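PDB 6KVR: fatty acid amide hydrolase from Candida albicans, which probably hydrolyses monocarboxylic acid amides to the carboxylate and ammonium, as a member of the amidase signature family. Local coordinates for residues I81-A86 and A108-L113; G238-V241 and G245-I248; E102-F107 and L124-G129; D66-Q71 and E77-T82. All coordinates share one frame; numbering follows the deposited sequence.

Interaction 1. Residues I81-A86 and A108-L113; sequences ITDLSA and AHRATL
A buried polar network lies at the C-terminal end of helix 76-82, where Thr82, the last helical residue, and Asp83, the first to leave the helix, meet Arg110 of helix 100-118. One guanidinium nitrogen serves both. Arg110 NH1 donates to Thr82 OG1 at 3.0 Å, with the hydroxyl oxygen at the edge of the guanidinium and close to its plane. It also donates to Asp83 OD1, again at 3.0 Å, in a bond that is more bent (N-H...O 139°) and belongs to a salt bridge. The carboxylate plane stands 85° from that of the guanidinium, and NH1 comes from above it, unlike a flat two-pronged pair. Arg110 leaves its helix with CG anti to the backbone N (chi1 -161°) and stays extended to NE, which carries the charged group to the neighbouring helix; on the way CD passes 3.6 Å from Thr82 OG1. The remaining nitrogens are also gripped: NE by Tyr243 O, NH2 by Tyr69 OH. That same tyrosine hydroxyl bonds Asp83 OD2, while Asp83 OD1 is shared with Arg301, so the carboxylate probably balances two positive charges. Thr82 OG1 also donates to Glu78 O, one turn back. The site thus lies between helices 64-70, 76-82 and 100-118, and Ala111 and Leu113 of the last pack on Ile240 and Tyr243 of helix 235-243.

Interaction 2. Residues G238-V241 and G245-I248; sequences GAIV and GSAI
Ile240 meets the returning chain with both its carbonyl and its side chain. Its O accepts from Gly245 N at 2.7 Å, an i+5 to i bond near the C-terminal end of helix 235-243. Its CG1, anti to the backbone N (chi1 -171°), lies against the glycine backbone, 3.6 Å from Gly245 CA. The bare alpha carbon of Gly245 leaves room for this approach. CD1 continues alongside the same peptide, 3.9 Å from Gly245 O, and the other branch, CG2, turns to Ser246 OG at 4.1 Å. Next in the chain, Val241 places CG2 3.9 Å from Ser246 OG, so two methyl groups lie beside the hydroxyl, both on its helix side. Ser246 OG has its stronger partner in Ser156 OG of strand 155-158, while Gly245 O is bonded to the hydroxyl of Tyr198. Beyond Gly245, Ile240 also packs on Val199 and Thr201 of strand 199-201, and its side chain lies about 9 Å from that of Lys158, a predicted member of the charge relay system. Chemically, this is an apolar seam crossed by a single backbone hydrogen bond, and the buried polar groups of Gly245 and Ser246 that face it are satisfied by neighbouring residues of the sheet region.

Interaction 3. Residues E102-F107 and L124-G129; sequences EVFKAF and LFIDEG
Phe104 reaches from helix 100-118 to Ile126 and Gly129 in the first turn of helix 126-143. Its CB points at that turn, and with CG anti to the backbone N (chi1 175°) the ring is thrown straight out from the helix; CB, CG and the two CD atoms act as a spacer, and contact begins at the CE atoms. CE1 comes up to Gly129 CA at 3.8 Å. On the other side of the ring CE2 approaches Ile126 CG2 at 4.1 Å, the apolar side-chain contact of the pair, and Ile126 O at 3.5 Å. CZ, the tip, is equally close to Ile126 O, 3.5 Å, and to Gly129 C, also 3.5 Å. The two neighbours of CZ come from different directions: the carbonyl oxygen sits at the ring edge, near its plane, where the aromatic hydrogens probably offer it a weakly positive rim, whereas the glycine carbon lies over one face, offset toward the rim. No hydrogen bond crosses the contact. Having no side chain, Gly129 lets the ring settle directly on helix backbone. Phe104 also meets Tyr198 edge-to-face and touches Val196. The two helices are consecutive, linked through the short edge strand 123-124, which pairs with strand 199-201 of the large mixed sheet, so the phenylalanine packs one helix against the start of the next beside the sheet's rim.

Interaction 4. Residues D66-Q71 and E77-T82; sequences DYLYSQ and EEFAIT
The rings of Tyr69 and Phe79 lie near parallel, 23° between planes, but strongly offset, with little overlap, their centroids separated by 5.0 Å. Phe79 CE1 lies over one face of the Tyr69 ring, 3.7 Å from Tyr69 CE1. The edge of the Phe79 ring is taken by Leu68: its CG sits in the ring plane, 3.8 Å from Phe79 CE1, and its carbonyl O is also near that plane, 3.5 Å from Phe79 CZ. Leu68 CD1 adds an apolar touch on the same Phe79 CZ at 3.7 Å. The two side chains run alongside each other, pointing opposite ways. Thus the leading edge of Phe79, whose CB points straight at helix 64-70, fits into the corner formed by the Leu68 side chain and a face of the Tyr69 ring. Phe79 CG is anti to its carbonyl carbon (chi1 -85°), as is that of Tyr69, and both rings lean back along their helices to meet. The Tyr69 hydroxyl, past the ring pair, has Asp83 as its partner. Leu74, in the connection between the helices, also touches Phe79. The contact packs two consecutive short helices, 64-70 and 76-82, as a helical hairpin across a short connection, away from the predicted catalytic residues.

How the interactions relate
Helix 100-118 ties the set together, supplying a segment to interactions 1 and 3. Interactions 1 and 4 share Ile81 and Thr82 and are joined by polar contacts, Tyr69 OH to Asp83 OD2 at 2.9 Å and Glu78 OE2 to His109 ND1 at 2.8 Å. Toward interaction 3 the link is apolar: Thr82 CG2 lies 3.6 Å from Ala106 CB. On the inner side, Ala111 CB of interaction 1 approaches Gly245 O at 3.3 Å, and Phe107 CE1 reaches Ala247 N at 3.6 Å. Interaction 2 is therefore the inward layer, near the predicted Lys158, while the other three lie away from the predicted active site.

Interaction 1. Residues I81-A86 and A108-L113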
loop_
_atom_site.group_PDB
_atom_site.type_symbol
_atom_site.label_atom_id
_atom_site.label_comp_id
_atom_site.label_asym_id
_atom_site.label_seq_id
_atom_site.Cartn_x
_atom_site.Cartn_y
_atom_site.Cartn_z
ATOM N N ILE A 81 35.632 -7.074 20.402
ATOM C CA ILE A 81 35.060 -6.659 19.127
ATOM C C ILE A 81 33.589 -7.065 19.042
ATOM O O ILE A 81 32.711 -6.219 18.822
ATOM C CB ILE A 81 35.884 -7.240 17.965
ATOM C CG1 ILE A 81 37.202 -6.476 17.838
ATOM C CG2 ILE A 81 35.088 -7.187 16.652
ATOM C CD1 ILE A 81 38.148 -7.049 16.811
ATOM N N THR A 82 33.297 -8.359 19.252
ATOM C CA THR A 82 31.967 -8.906 19.002
ATOM C C THR A 82 30.943 -8.527 20.062
ATOM O O THR A 82 29.766 -8.849 19.888
ATOM C CB THR A 82 32.007 -10.438 18.868
ATOM O OG1 THR A 82 32.566 -11.036 20.045
ATOM C CG2 THR A 82 32.824 -10.840 17.672
ATOM N N ASP A 83 31.328 -7.842 21.136
ATOM C CA ASP A 83 30.352 -7.345 22.100
ATOM C C ASP A 83 30.273 -5.822 22.085
ATOM O O ASP A 83 29.967 -5.188 23.097
ATOM C CB ASP A 83 30.650 -7.877 23.502
ATOM C CG ASP A 83 30.284 -9.358 23.649
ATOM O OD1 ASP A 83 29.348 -9.806 22.943
ATOM O OD2 ASP A 83 30.916 -10.077 24.465
ATOM N N LEU A 84 30.535 -5.227 20.934
ATOM C CA LEU A 84 30.221 -3.831 20.688
ATOM C C LEU A 84 29.000 -3.768 19.775
ATOM O O LEU A 84 28.829 -4.626 18.906
ATOM C CB LEU A 84 31.392 -3.130 20.003
ATOM C CG LEU A 84 32.596 -2.575 20.749
ATOM C CD1 LEU A 84 33.560 -1.992 19.710
ATOM C CD2 LEU A 84 32.213 -1.574 21.832
ATOM N N SER A 85 28.160 -2.748 19.962
ATOM C CA SER A 85 27.058 -2.552 19.029
ATOM C C SER A 85 27.601 -2.254 17.638
ATOM O O SER A 85 28.714 -1.743 17.476
ATOM C CB SER A 85 26.152 -1.408 19.473
ATOM O OG SER A 85 26.751 -0.162 19.162
ATOM N N ALA A 86 26.800 -2.585 16.622
ATOM C CA ALA A 86 27.167 -2.233 15.255
ATOM C C ALA A 86 27.380 -0.729 15.110
ATOM O O ALA A 86 28.233 -0.291 14.328
ATOM C CB ALA A 86 26.088 -2.723 14.287
ATOM N N ALA A 108 33.360 -13.921 12.273
ATOM C CA ALA A 108 33.426 -15.175 11.531
ATOM C C ALA A 108 33.701 -16.353 12.464
ATOM O O ALA A 108 33.069 -17.417 12.356
ATOM C CB ALA A 108 34.504 -15.080 10.447
ATOM N N HIS A 109 34.671 -16.181 13.374
ATOM C CA HIS A 109 34.921 -17.171 14.414
ATOM C C HIS A 109 33.664 -17.412 15.247
ATOM O O HIS A 109 33.230 -18.556 15.422
ATOM C CB HIS A 109 36.083 -16.684 15.295
ATOM C CG HIS A 109 36.645 -17.725 16.217
ATOM N ND1 HIS A 109 37.814 -17.530 16.925
ATOM C CD2 HIS A 109 36.198 -18.958 16.560
ATOM C CE1 HIS A 109 38.066 -18.601 17.656
ATOM N NE2 HIS A 109 37.104 -19.484 17.450
ATOM N N ARG A 110 33.046 -16.336 15.749
ATOM C CA ARG A 110 31.881 -16.506 16.611
ATOM C C ARG A 110 30.711 -17.142 15.860
ATOM O O ARG A 110 29.930 -17.891 16.463
ATOM C CB ARG A 110 31.481 -15.161 17.226
ATOM C CG ARG A 110 30.600 -15.279 18.479
ATOM C CD ARG A 110 30.606 -14.004 19.339
ATOM N NE ARG A 110 29.527 -14.005 20.326
ATOM C CZ ARG A 110 29.445 -13.185 21.370
ATOM N NH1 ARG A 110 30.379 -12.280 21.622
ATOM N NH2 ARG A 110 28.402 -13.280 22.191
ATOM N N ALA A 111 30.597 -16.894 14.543
ATOM C CA ALA A 111 29.509 -17.486 13.763
ATOM C C ALA A 111 29.736 -18.974 13.536
ATOM O O ALA A 111 28.775 -19.754 13.510
ATOM C CB ALA A 111 29.349 -16.753 12.426
ATOM N N THR A 112 30.995 -19.395 13.367
ATOM C CA THR A 112 31.270 -20.826 13.213
ATOM C C THR A 112 30.928 -21.581 14.491
ATOM O O THR A 112 30.348 -22.676 14.444
ATOM C CB THR A 112 32.740 -21.055 12.839
ATOM O OG1 THR A 112 33.074 -20.259 11.695
ATOM C CG2 THR A 112 32.992 -22.512 12.506
ATOM N N LEU A 113 31.281 -21.006 15.645
ATOM C CA LEU A 113 30.855 -21.581 16.916
ATOM C C LEU A 113 29.332 -21.647 16.997
ATOM O O LEU A 113 28.764 -22.697 17.328
ATOM C CB LEU A 113 31.451 -20.775 18.075
ATOM C CG LEU A 113 32.981 -20.927 18.157
ATOM C CD1 LEU A 113 33.603 -19.858 19.055
ATOM C CD2 LEU A 113 33.405 -22.341 18.583
#

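Interaction 2. Residues G238-V241 and G245-I248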
loop_
_atom_site.group_PDB
_atom_site.type_symbol
_atom_site.label_atom_id
_atom_site.label_comp_id
_atom_site.label_asym_id
_atom_site.label_seq_id
_atom_site.Cartn_x
_atom_site.Cartn_y
_atom_site.Cartn_z
ATOM N N GLY A 238 17.679 -15.711 14.358
ATOM C CA GLY A 238 17.532 -15.608 15.801
ATOM C C GLY A 238 18.665 -16.290 16.546
ATOM O O GLY A 238 19.208 -15.741 17.509
ATOM N N ALA A 239 19.049 -17.488 16.100
ATOM C CA ALA A 239 20.136 -18.201 16.757
ATOM C C ALA A 239 21.442 -17.418 16.656
ATOM O O ALA A 239 22.125 -17.204 17.663
ATOM C CB ALA A 239 20.292 -19.601 16.158
ATOM N N ILE A 240 21.801 -16.965 15.450
ATOM C CA ILE A 240 23.132 -16.388 15.263
ATOM C C ILE A 240 23.212 -14.998 15.889
ATOM O O ILE A 240 24.246 -14.617 16.442
ATOM C CB ILE A 240 23.525 -16.374 13.771
ATOM C CG1 ILE A 240 24.987 -15.971 13.616
ATOM C CG2 ILE A 240 22.679 -15.375 12.974
ATOM C CD1 ILE A 240 25.513 -16.146 12.198
ATOM N N VAL A 241 22.138 -14.215 15.813
ATOM C CA VAL A 241 22.154 -12.908 16.459
ATOM C C VAL A 241 22.159 -13.076 17.977
ATOM O O VAL A 241 22.983 -12.478 18.674
ATOM C CB VAL A 241 20.973 -12.045 15.962
ATOM C CG1 VAL A 241 20.882 -10.725 16.728
ATOM C CG2 VAL A 241 21.110 -11.773 14.462
ATOM N N GLY A 245 26.904 -14.190 16.748
ATOM C CA GLY A 245 27.649 -14.602 15.572
ATOM C C GLY A 245 27.621 -13.613 14.424
ATOM O O GLY A 245 28.375 -13.792 13.461
ATOM N N SER A 246 26.771 -12.593 14.492
ATOM C CA SER A 246 26.840 -11.484 13.556
ATOM C C SER A 246 26.398 -10.228 14.294
ATOM O O SER A 246 25.823 -10.297 15.381
ATOM C CB SER A 246 25.974 -11.734 12.308
ATOM O OG SER A 246 24.599 -11.718 12.634
ATOM N N ALA A 247 26.644 -9.072 13.677
ATOM C CA ALA A 247 26.307 -7.800 14.307
ATOM C C ALA A 247 24.858 -7.378 14.059
ATOM O O ALA A 247 24.237 -6.742 14.927
ATOM C CB ALA A 247 27.260 -6.706 13.805
ATOM N N ILE A 248 24.323 -7.671 12.870
ATOM C CA ILE A 248 22.916 -7.464 12.553
ATOM C C ILE A 248 22.469 -8.629 11.685
ATOM O O ILE A 248 23.250 -9.173 10.899
ATOM C CB ILE A 248 22.649 -6.126 11.821
ATOM C CG1 ILE A 248 23.298 -4.957 12.549
ATOM C CG2 ILE A 248 21.147 -5.868 11.681
ATOM C CD1 ILE A 248 23.127 -3.610 11.846
#

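Interaction 3. Residues E102-F107 and L124-G129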
loop_
_atom_site.group_PDB
_atom_site.type_symbol
_atom_site.label_atom_id
_atom_site.label_comp_id
_atom_site.label_asym_id
_atom_site.label_seq_id
_atom_site.Cartn_x
_atom_site.Cartn_y
_atom_site.Cartn_z
ATOM N N GLU A 102 39.952 -7.398 10.840
ATOM C CA GLU A 102 39.956 -7.897 12.207
ATOM C C GLU A 102 38.534 -7.991 12.768
ATOM O O GLU A 102 38.200 -8.953 13.469
ATOM C CB GLU A 102 40.879 -7.014 13.050
ATOM C CG GLU A 102 40.226 -5.949 13.884
ATOM C CD GLU A 102 41.254 -5.090 14.615
ATOM O OE1 GLU A 102 42.004 -5.628 15.471
ATOM O OE2 GLU A 102 41.325 -3.881 14.309
ATOM N N VAL A 103 37.665 -7.035 12.422
ATOM C CA VAL A 103 36.281 -7.108 12.877
ATOM C C VAL A 103 35.577 -8.309 12.255
ATOM O O VAL A 103 34.811 -9.011 12.925
ATOM C CB VAL A 103 35.553 -5.789 12.576
ATOM C CG1 VAL A 103 34.031 -5.976 12.652
ATOM C CG2 VAL A 103 36.014 -4.714 13.550
ATOM N N PHE A 104 35.865 -8.598 10.981
ATOM C CA PHE A 104 35.249 -9.745 10.323
ATOM C C PHE A 104 35.684 -11.066 10.949
ATOM O O PHE A 104 34.858 -11.963 11.162
ATOM C CB PHE A 104 35.591 -9.744 8.838
ATOM C CG PHE A 104 35.086 -10.956 8.120
ATOM C CD1 PHE A 104 33.738 -11.086 7.824
ATOM C CD2 PHE A 104 35.946 -11.983 7.786
ATOM C CE1 PHE A 104 33.280 -12.205 7.177
ATOM C CE2 PHE A 104 35.492 -13.103 7.142
ATOM C CZ PHE A 104 34.159 -13.225 6.841
ATOM N N LYS A 105 36.983 -11.218 11.218
ATOM C CA LYS A 105 37.505 -12.497 11.698
ATOM C C LYS A 105 36.926 -12.863 13.059
ATOM O O LYS A 105 36.714 -14.048 13.351
ATOM C CB LYS A 105 39.031 -12.447 11.768
ATOM C CG LYS A 105 39.713 -12.079 10.461
ATOM C CD LYS A 105 41.184 -12.470 10.464
ATOM C CE LYS A 105 41.548 -13.291 9.245
ATOM N NZ LYS A 105 41.076 -14.698 9.414
ATOM N N ALA A 106 36.677 -11.865 13.913
ATOM C CA ALA A 106 36.054 -12.159 15.198
ATOM C C ALA A 106 34.647 -12.704 14.999
ATOM O O ALA A 106 34.316 -13.792 15.484
ATOM C CB ALA A 106 36.038 -10.912 16.078
ATOM N N PHE A 107 33.818 -11.973 14.242
ATOM C CA PHE A 107 32.457 -12.422 13.976
ATOM C C PHE A 107 32.447 -13.750 13.228
ATOM O O PHE A 107 31.631 -14.632 13.524
ATOM C CB PHE A 107 31.702 -11.343 13.194
ATOM C CG PHE A 107 31.193 -10.233 14.058
ATOM C CD1 PHE A 107 30.059 -10.412 14.834
ATOM C CD2 PHE A 107 31.858 -9.015 14.112
ATOM C CE1 PHE A 107 29.598 -9.403 15.641
ATOM C CE2 PHE A 107 31.405 -8.000 14.921
ATOM C CZ PHE A 107 30.267 -8.188 15.685
ATOM N N LEU A 124 27.829 -21.256 4.229
ATOM C CA LEU A 124 28.930 -20.537 4.847
ATOM C C LEU A 124 29.926 -20.186 3.761
ATOM O O LEU A 124 30.240 -21.028 2.919
ATOM C CB LEU A 124 29.605 -21.387 5.912
ATOM C CG LEU A 124 29.147 -21.229 7.351
ATOM C CD1 LEU A 124 29.872 -22.272 8.211
ATOM C CD2 LEU A 124 29.466 -19.830 7.801
ATOM N N PHE A 125 30.392 -18.944 3.751
ATOM C CA PHE A 125 31.401 -18.564 2.769
ATOM C C PHE A 125 32.341 -17.557 3.436
ATOM O O PHE A 125 32.415 -16.378 3.061
ATOM C CB PHE A 125 30.808 -18.030 1.459
ATOM C CG PHE A 125 29.530 -17.237 1.601
ATOM C CD1 PHE A 125 28.297 -17.875 1.725
ATOM C CD2 PHE A 125 29.554 -15.852 1.528
ATOM C CE1 PHE A 125 27.097 -17.128 1.811
ATOM C CE2 PHE A 125 28.378 -15.097 1.612
ATOM C CZ PHE A 125 27.145 -15.739 1.758
ATOM N N ILE A 126 33.093 -18.064 4.428
ATOM C CA ILE A 126 33.973 -17.212 5.227
ATOM C C ILE A 126 35.075 -16.626 4.356
ATOM O O ILE A 126 35.464 -15.464 4.523
ATOM C CB ILE A 126 34.551 -18.013 6.415
ATOM C CG1 ILE A 126 33.430 -18.561 7.306
ATOM C CG2 ILE A 126 35.509 -17.161 7.240
ATOM C CD1 ILE A 126 32.441 -17.513 7.767
ATOM N N ASP A 127 35.591 -17.421 3.409
ATOM C CA ASP A 127 36.660 -16.954 2.527
ATOM C C ASP A 127 36.208 -15.766 1.678
ATOM O O ASP A 127 36.921 -14.756 1.574
ATOM C CB ASP A 127 37.140 -18.109 1.646
ATOM C CG ASP A 127 35.995 -18.791 0.896
ATOM O OD1 ASP A 127 36.270 -19.630 -0.004
ATOM O OD2 ASP A 127 34.818 -18.495 1.208
ATOM N N GLU A 128 35.018 -15.860 1.063
ATOM C CA GLU A 128 34.506 -14.717 0.315
ATOM C C GLU A 128 34.280 -13.532 1.231
ATOM O O GLU A 128 34.531 -12.385 0.849
ATOM C CB GLU A 128 33.208 -15.078 -0.396
ATOM C CG GLU A 128 33.311 -16.223 -1.384
ATOM C CD GLU A 128 31.949 -16.593 -1.941
ATOM O OE1 GLU A 128 31.140 -15.670 -2.167
ATOM O OE2 GLU A 128 31.680 -17.796 -2.134
ATOM N N GLY A 129 33.785 -13.786 2.444
ATOM C CA GLY A 129 33.653 -12.710 3.409
ATOM C C GLY A 129 34.975 -12.011 3.664
ATOM O O GLY A 129 35.042 -10.778 3.677
#

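Interaction 4. Residues D66-Q71 and E77-T82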
loop_
_atom_site.group_PDB
_atom_site.type_symbol
_atom_site.label_atom_id
_atom_site.label_comp_id
_atom_site.label_asym_id
_atom_site.label_seq_id
_atom_site.Cartn_x
_atom_site.Cartn_y
_atom_site.Cartn_z
ATOM N N ASP A 66 26.184 -19.402 27.712
ATOM C CA ASP A 66 26.947 -19.442 28.952
ATOM C C ASP A 66 28.299 -20.106 28.747
ATOM O O ASP A 66 29.326 -19.605 29.223
ATOM C CB ASP A 66 26.155 -20.180 30.022
ATOM C CG ASP A 66 26.550 -19.762 31.408
ATOM O OD1 ASP A 66 26.373 -18.567 31.732
ATOM O OD2 ASP A 66 27.081 -20.613 32.157
ATOM N N TYR A 67 28.316 -21.227 28.025
ATOM C CA TYR A 67 29.552 -21.956 27.748
ATOM C C TYR A 67 30.567 -21.107 26.986
ATOM O O TYR A 67 31.775 -21.189 27.244
ATOM C CB TYR A 67 29.226 -23.214 26.953
ATOM C CG TYR A 67 30.372 -24.195 26.832
ATOM C CD1 TYR A 67 30.794 -24.945 27.922
ATOM C CD2 TYR A 67 31.020 -24.382 25.616
ATOM C CE1 TYR A 67 31.828 -25.851 27.802
ATOM C CE2 TYR A 67 32.048 -25.279 25.486
ATOM C CZ TYR A 67 32.452 -26.006 26.579
ATOM O OH TYR A 67 33.487 -26.891 26.437
ATOM N N LEU A 68 30.101 -20.322 26.012
ATOM C CA LEU A 68 30.999 -19.484 25.226
ATOM C C LEU A 68 31.827 -18.572 26.125
ATOM O O LEU A 68 33.045 -18.432 25.949
ATOM C CB LEU A 68 30.182 -18.652 24.237
ATOM C CG LEU A 68 30.846 -17.384 23.704
ATOM C CD1 LEU A 68 32.004 -17.729 22.770
ATOM C CD2 LEU A 68 29.810 -16.484 23.024
ATOM N N TYR A 69 31.167 -17.944 27.099
ATOM C CA TYR A 69 31.850 -17.015 27.982
ATOM C C TYR A 69 32.656 -17.744 29.055
ATOM O O TYR A 69 33.802 -17.377 29.326
ATOM C CB TYR A 69 30.821 -16.082 28.605
ATOM C CG TYR A 69 30.322 -15.030 27.641
ATOM C CD1 TYR A 69 31.038 -13.858 27.439
ATOM C CD2 TYR A 69 29.144 -15.210 26.927
ATOM C CE1 TYR A 69 30.592 -12.892 26.567
ATOM C CE2 TYR A 69 28.684 -14.239 26.056
ATOM C CZ TYR A 69 29.413 -13.087 25.875
ATOM O OH TYR A 69 28.980 -12.109 24.999
ATOM N N SER A 70 32.085 -18.800 29.644
ATOM C CA SER A 70 32.735 -19.481 30.759
ATOM C C SER A 70 33.971 -20.256 30.318
ATOM O O SER A 70 34.927 -20.379 31.088
ATOM C CB SER A 70 31.742 -20.418 31.448
ATOM O OG SER A 70 31.496 -21.565 30.649
ATOM N N GLN A 71 33.971 -20.800 29.110
ATOM C CA GLN A 71 35.142 -21.480 28.579
ATOM C C GLN A 71 36.033 -20.560 27.765
ATOM O O GLN A 71 37.042 -21.028 27.225
ATOM C CB GLN A 71 34.727 -22.673 27.719
ATOM C CG GLN A 71 34.360 -23.875 28.546
ATOM C CD GLN A 71 35.571 -24.679 28.974
ATOM O OE1 GLN A 71 36.067 -25.533 28.226
ATOM N NE2 GLN A 71 36.080 -24.384 30.165
ATOM N N GLU A 77 40.304 -10.106 22.708
ATOM C CA GLU A 77 40.137 -9.155 21.615
ATOM C C GLU A 77 38.871 -9.451 20.817
ATOM O O GLU A 77 38.116 -8.530 20.478
ATOM C CB GLU A 77 41.356 -9.203 20.690
ATOM C CG GLU A 77 42.642 -8.580 21.227
ATOM C CD GLU A 77 43.312 -9.425 22.314
ATOM O OE1 GLU A 77 43.313 -10.683 22.218
ATOM O OE2 GLU A 77 43.880 -8.822 23.254
ATOM N N GLU A 78 38.634 -10.733 20.504
ATOM C CA GLU A 78 37.433 -11.123 19.767
ATOM C C GLU A 78 36.169 -10.841 20.572
ATOM O O GLU A 78 35.154 -10.408 20.009
ATOM C CB GLU A 78 37.509 -12.601 19.387
ATOM C CG GLU A 78 38.475 -12.923 18.237
ATOM C CD GLU A 78 38.791 -14.412 18.156
ATOM O OE1 GLU A 78 38.906 -15.043 19.231
ATOM O OE2 GLU A 78 38.918 -14.958 17.026
ATOM N N PHE A 79 36.208 -11.072 21.892
ATOM C CA PHE A 79 35.070 -10.700 22.731
ATOM C C PHE A 79 34.881 -9.191 22.741
ATOM O O PHE A 79 33.744 -8.696 22.714
ATOM C CB PHE A 79 35.253 -11.212 24.161
ATOM C CG PHE A 79 34.813 -12.637 24.364
ATOM C CD1 PHE A 79 33.499 -13.022 24.102
ATOM C CD2 PHE A 79 35.708 -13.594 24.830
ATOM C CE1 PHE A 79 33.088 -14.344 24.282
ATOM C CE2 PHE A 79 35.308 -14.914 25.010
ATOM C CZ PHE A 79 33.992 -15.288 24.737
ATOM N N ALA A 80 35.985 -8.446 22.788
ATOM C CA ALA A 80 35.894 -6.993 22.818
ATOM C C ALA A 80 35.276 -6.468 21.533
ATOM O O ALA A 80 34.466 -5.535 21.558
ATOM C CB ALA A 80 37.280 -6.385 23.037
ATOM N N ILE A 81 35.632 -7.074 20.402
ATOM C CA ILE A 81 35.060 -6.659 19.127
ATOM C C ILE A 81 33.589 -7.065 19.042
ATOM O O ILE A 81 32.711 -6.219 18.822
ATOM C CB ILE A 81 35.884 -7.240 17.965
ATOM C CG1 ILE A 81 37.202 -6.476 17.838
ATOM C CG2 ILE A 81 35.088 -7.187 16.652
ATOM C CD1 ILE A 81 38.148 -7.049 16.811
ATOM N N THR A 82 33.297 -8.359 19.252
ATOM C CA THR A 82 31.967 -8.906 19.002
ATOM C C THR A 82 30.943 -8.527 20.062
ATOM O O THR A 82 29.766 -8.849 19.888
ATOM C CB THR A 82 32.007 -10.438 18.868
ATOM O OG1 THR A 82 32.566 -11.036 20.045
ATOM C CG2 THR A 82 32.824 -10.840 17.672
#